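Dhd127_a (Synthetic construct, PDB 6DLM) forms one half of a computationally designed coiled-coil heterodimer, a helical hairpin that pairs with the partner chain Dhd127_b. Local coordinates at residues H53-L56 against E57-V60; T66-E69 against I70-S74. One frame throughout, in Å; residues are numbered along the deposited sequence.

Contact 1. Residues H53-L56 against E57-V60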
loop_
_atom_site.group_PDB
_atom_site.type_symbol
_atom_site.label_atom_id
_atom_site.label_comp_id
_atom_site.label_asym_id
_atom_site.label_seq_id
_atom_site.Cartn_x
_atom_site.Cartn_y
_atom_site.Cartn_z
ATOM N N HIS A 53 8.478 -1.414 -4.556
ATOM C CA HIS A 53 8.358 -0.167 -3.824
ATOM C C HIS A 53 8.149 1.009 -4.785
ATOM O O HIS A 53 7.282 1.828 -4.550
ATOM C CB HIS A 53 9.639 0.084 -3.046
ATOM C CG HIS A 53 9.653 -0.540 -1.693
ATOM N ND1 HIS A 53 9.245 0.131 -0.562
ATOM C CD2 HIS A 53 10.030 -1.773 -1.286
ATOM C CE1 HIS A 53 9.364 -0.667 0.482
ATOM N NE2 HIS A 53 9.842 -1.826 0.070
ATOM N N ARG A 54 8.889 1.025 -5.884
ATOM C CA ARG A 54 8.797 2.100 -6.864
ATOM C C ARG A 54 7.399 2.163 -7.446
ATOM O O ARG A 54 6.786 3.209 -7.506
ATOM C CB ARG A 54 9.782 1.836 -8.005
ATOM C CG ARG A 54 10.164 3.071 -8.808
ATOM C CD ARG A 54 10.850 2.757 -10.141
ATOM N NE ARG A 54 11.752 1.605 -10.097
ATOM C CZ ARG A 54 12.797 1.502 -9.286
ATOM N NH1 ARG A 54 13.553 0.416 -9.320
ATOM N NH2 ARG A 54 13.076 2.473 -8.430
ATOM N N GLU A 55 6.861 1.003 -7.787
ATOM C CA GLU A 55 5.515 0.930 -8.324
ATOM C C GLU A 55 4.466 1.365 -7.292
ATOM O O GLU A 55 3.478 1.988 -7.636
ATOM C CB GLU A 55 5.236 -0.464 -8.874
ATOM C CG GLU A 55 6.177 -0.823 -10.015
ATOM C CD GLU A 55 6.084 0.158 -11.177
ATOM O OE1 GLU A 55 4.968 0.365 -11.675
ATOM O OE2 GLU A 55 7.118 0.716 -11.593
ATOM N N LEU A 56 4.663 0.970 -6.039
ATOM C CA LEU A 56 3.737 1.351 -4.981
ATOM C C LEU A 56 3.726 2.871 -4.738
ATOM O O LEU A 56 2.682 3.472 -4.584
ATOM C CB LEU A 56 4.081 0.605 -3.700
ATOM C CG LEU A 56 3.498 -0.804 -3.678
ATOM C CD1 LEU A 56 4.250 -1.705 -2.725
ATOM C CD2 LEU A 56 2.026 -0.727 -3.324
ATOM N N GLU A 57 4.904 3.480 -4.718
ATOM C CA GLU A 57 5.005 4.914 -4.531
ATOM C C GLU A 57 4.265 5.632 -5.665
ATOM O O GLU A 57 3.546 6.576 -5.411
ATOM C CB GLU A 57 6.469 5.345 -4.508
ATOM C CG GLU A 57 7.227 4.837 -3.307
ATOM C CD GLU A 57 8.727 4.994 -3.440
ATOM O OE1 GLU A 57 9.206 5.388 -4.523
ATOM O OE2 GLU A 57 9.432 4.707 -2.460
ATOM N N LYS A 58 4.443 5.141 -6.879
ATOM C CA LYS A 58 3.766 5.687 -8.043
ATOM C C LYS A 58 2.238 5.532 -7.917
ATOM O O LYS A 58 1.506 6.463 -8.214
ATOM C CB LYS A 58 4.295 5.001 -9.300
ATOM C CG LYS A 58 3.416 5.131 -10.524
ATOM C CD LYS A 58 4.123 4.574 -11.754
ATOM C CE LYS A 58 3.136 4.061 -12.778
ATOM N NZ LYS A 58 2.505 2.791 -12.328
ATOM N N ALA A 59 1.772 4.373 -7.463
ATOM C CA ALA A 59 0.336 4.161 -7.267
ATOM C C ALA A 59 -0.241 5.123 -6.214
ATOM O O ALA A 59 -1.309 5.680 -6.404
ATOM C CB ALA A 59 0.059 2.723 -6.880
ATOM N N VAL A 60 0.484 5.324 -5.128
ATOM C CA VAL A 60 0.045 6.259 -4.117
ATOM C C VAL A 60 -0.040 7.685 -4.687
ATOM O O VAL A 60 -0.986 8.386 -4.412
ATOM C CB VAL A 60 0.976 6.241 -2.902
ATOM C CG1 VAL A 60 0.591 7.344 -1.932
ATOM C CG2 VAL A 60 0.929 4.878 -2.237
HETATM O O HOH W 1 8.805 2.853 -0.003
HETATM O O HOH W 2 1.421 1.004 -9.801
#

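Contact 2. Residues T66-E69 against I70-S74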
loop_
_atom_site.group_PDB
_atom_site.type_symbol
_atom_site.label_atom_id
_atom_site.label_comp_id
_atom_site.label_asym_id
_atom_site.label_seq_id
_atom_site.Cartn_x
_atom_site.Cartn_y
_atom_site.Cartn_z
ATOM N N THR A 66 -6.002 11.596 -8.028
ATOM C CA THR A 66 -7.420 11.313 -8.172
ATOM C C THR A 66 -8.233 12.057 -7.095
ATOM O O THR A 66 -9.292 12.592 -7.384
ATOM C CB THR A 66 -7.687 9.804 -8.119
ATOM O OG1 THR A 66 -6.913 9.156 -9.132
ATOM C CG2 THR A 66 -9.150 9.522 -8.340
ATOM N N HIS A 67 -7.730 12.103 -5.869
ATOM C CA HIS A 67 -8.416 12.874 -4.835
ATOM C C HIS A 67 -8.479 14.353 -5.242
ATOM O O HIS A 67 -9.506 14.977 -5.080
ATOM C CB HIS A 67 -7.699 12.777 -3.491
ATOM C CG HIS A 67 -7.703 11.406 -2.901
ATOM N ND1 HIS A 67 -6.811 11.015 -1.929
ATOM C CD2 HIS A 67 -8.484 10.333 -3.148
ATOM C CE1 HIS A 67 -7.045 9.759 -1.601
ATOM N NE2 HIS A 67 -8.058 9.324 -2.323
ATOM N N ARG A 68 -7.397 14.880 -5.797
ATOM C CA ARG A 68 -7.396 16.270 -6.236
ATOM C C ARG A 68 -8.457 16.493 -7.312
ATOM O O ARG A 68 -9.195 17.454 -7.238
ATOM C CB ARG A 68 -6.033 16.674 -6.773
ATOM C CG ARG A 68 -5.982 18.098 -7.307
ATOM C CD ARG A 68 -4.640 18.407 -7.937
ATOM N NE ARG A 68 -4.327 17.441 -8.978
ATOM C CZ ARG A 68 -4.846 17.472 -10.198
ATOM N NH1 ARG A 68 -5.693 18.433 -10.529
ATOM N NH2 ARG A 68 -4.524 16.540 -11.081
ATOM N N GLU A 69 -8.569 15.599 -8.287
ATOM C CA GLU A 69 -9.606 15.746 -9.294
ATOM C C GLU A 69 -10.994 15.716 -8.639
ATOM O O GLU A 69 -11.847 16.502 -9.002
ATOM C CB GLU A 69 -9.499 14.630 -10.333
ATOM C CG GLU A 69 -8.227 14.663 -11.155
ATOM C CD GLU A 69 -8.333 15.584 -12.352
ATOM O OE1 GLU A 69 -9.373 16.237 -12.503
ATOM O OE2 GLU A 69 -7.372 15.653 -13.130
ATOM N N ILE A 70 -11.194 14.831 -7.673
ATOM C CA ILE A 70 -12.479 14.759 -7.003
ATOM C C ILE A 70 -12.779 16.049 -6.247
ATOM O O ILE A 70 -13.859 16.590 -6.388
ATOM C CB ILE A 70 -12.560 13.563 -6.052
ATOM C CG1 ILE A 70 -12.608 12.266 -6.857
ATOM C CG2 ILE A 70 -13.794 13.669 -5.172
ATOM C CD1 ILE A 70 -12.227 11.046 -6.063
ATOM N N ARG A 71 -11.800 16.603 -5.540
ATOM C CA ARG A 71 -12.018 17.853 -4.814
ATOM C C ARG A 71 -12.315 19.029 -5.739
ATOM O O ARG A 71 -13.254 19.766 -5.516
ATOM C CB ARG A 71 -10.803 18.204 -3.955
ATOM C CG ARG A 71 -10.500 17.195 -2.878
ATOM C CD ARG A 71 -9.555 17.766 -1.835
ATOM N NE ARG A 71 -9.397 16.840 -0.723
ATOM C CZ ARG A 71 -8.401 15.977 -0.604
ATOM N NH1 ARG A 71 -7.448 15.925 -1.519
ATOM N NH2 ARG A 71 -8.350 15.176 0.441
ATOM N N GLU A 72 -11.569 19.123 -6.833
ATOM C CA GLU A 72 -11.756 20.199 -7.809
ATOM C C GLU A 72 -13.167 20.169 -8.412
ATOM O O GLU A 72 -13.709 21.209 -8.729
ATOM C CB GLU A 72 -10.702 20.135 -8.912
ATOM C CG GLU A 72 -9.285 20.338 -8.410
ATOM C CD GLU A 72 -8.261 20.348 -9.525
ATOM O OE1 GLU A 72 -8.614 19.984 -10.665
ATOM O OE2 GLU A 72 -7.098 20.718 -9.261
ATOM N N ARG A 73 -13.714 18.979 -8.564
ATOM C CA ARG A 73 -15.061 18.827 -9.070
ATOM C C ARG A 73 -16.202 18.919 -8.018
ATOM O O ARG A 73 -17.353 18.931 -8.406
ATOM C CB ARG A 73 -15.138 17.553 -9.917
ATOM C CG ARG A 73 -14.301 17.676 -11.183
ATOM C CD ARG A 73 -13.965 16.351 -11.847
ATOM N NE ARG A 73 -12.780 16.461 -12.694
ATOM C CZ ARG A 73 -12.807 16.740 -13.989
ATOM N NH1 ARG A 73 -13.959 16.949 -14.599
ATOM N NH2 ARG A 73 -11.681 16.826 -14.672
ATOM N N SER A 74 -15.920 18.970 -6.713
ATOM C CA SER A 74 -16.951 19.145 -5.707
ATOM C C SER A 74 -16.994 20.554 -5.051
ATOM O O SER A 74 -17.491 20.669 -3.938
ATOM C CB SER A 74 -16.763 18.095 -4.623
ATOM O OG SER A 74 -16.547 16.825 -5.198
HETATM O O HOH W 3 -10.158 19.254 -12.522
#

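Contact 1. Residues H53-L56 against E57-V60
Two successive turns in the middle of helix 44-73, one arm of a designed helical hairpin, meet here through i to i+4 backbone bonds and side chains three or four residues apart. Glu57 N donates to His53 O at 2.9 Å, and Val60 N to Leu56 O, also at 2.9 Å; Lys58 and Ala59 bond in the same way to Arg54 and Glu55. On the outer side, one of two modelled conformers of Glu55 runs alongside Lys58, OE1 to NZ 3.5 Å, so this long salt bridge is tentative. In that conformer the glutamate chain folds at its second torsion, while the lysine stays stretched until its last bond, where a turn (chi4 -72°) brings NZ toward the carboxylate. Water 2 adds a second link: it donates to Glu55 O at 3.1 Å and accepts a weak bond from Lys58 NZ. A different water joins His53 to Glu57, lying in the imidazole plane 2.8 Å from His53 ND1 and donating to Glu57 OE2 at 3.1 Å. ND1 and OE2 are 5.0 Å apart, too far for direct contact, so the water spans them. On the buried side, Val60 CG2 rests 3.2 Å from Leu56 O. Leu56 packs on Leu18, Leu21, Leu22 and Leu25 of helix 3-37, and on Leu26 of the Dhd127_b chain, whose Lys30 and Glu23 pack against His53 and Val60.

Contact 2. Residues T66-E69 against I70-S74
Arg68 and Glu72, one helical turn apart, form an ion pair of a salt-bridge network that also takes in Glu69 and Arg73, on the last turns of helix 44-73. Arg68 NH1 donates to Glu72 OE2 at 3.0 Å. The oxygen lies in the guanidinium plane, but NH1 stands 48° out of the carboxylate plane, and the two flat groups are turned 66° against each other. With CG anti to the backbone N, the Arg68 side chain runs extended until its third torsion (chi3 56°) bends NH1 toward OE2. Arg68 NH2 pairs with Glu65 OE1 and, in a long contact of 3.6 Å, with Glu69 OE2, which ties the two pairs together.

Glu69 and Arg73 make a flatter pair. Their side chains run alongside each other, and Arg73 NH2 meets Glu69 OE1 on the syn side at 3.2 Å; a weak bond from NE shares the same oxygen. Between the pairs, Glu69 OE1 and Glu72 OE1 approach to 4.2 Å, a like-charge contact. Water 3 donates to Glu69 OE1 at 3.1 Å; its link to Glu72 is doubtfully short. The two arginines would be expected to offset that repulsion.

Beneath the charges, main-chain i to i+4 bonds fix the spacing, Glu72 N to Arg68 O and Arg73 N to Glu69 O among them. Farther out, His67 NE2 bonds to Gln15 of the Dhd127_b chain, and one conformer of Arg71 pairs with Glu16 there. On the buried face, the Ile70 side chain passes obliquely over Thr66, CD1 coming 4.1 Å from CG2, with Ile70 against Leu11 of helix 3-37 and Ile8 of the Dhd127_b chain. Where the helix ends, Ser74 OG donates back to Ile70 O at 2.9 Å, from above the carbonyl plane.

Contacts 1 and 2 lie in series on helix 44-73, their centres 21 Å apart and their nearest atoms about 7 Å apart, so neither touches the other. Contact 1 sits close to the middle of the hairpin, its centre about 5 Å from that of the chain; contact 2 lies about 21 Å from the chain centre, where the helix ends. Leu56 and Ile70 both pack on helix 3-37 and the Dhd127_b chain, while polar residues such as His67 and Arg71 also reach that chain. Across contact 1 the side-chain links are one tentative ion pair and two waters, one of them weakly held; residues 66-74 have a four-residue charge network.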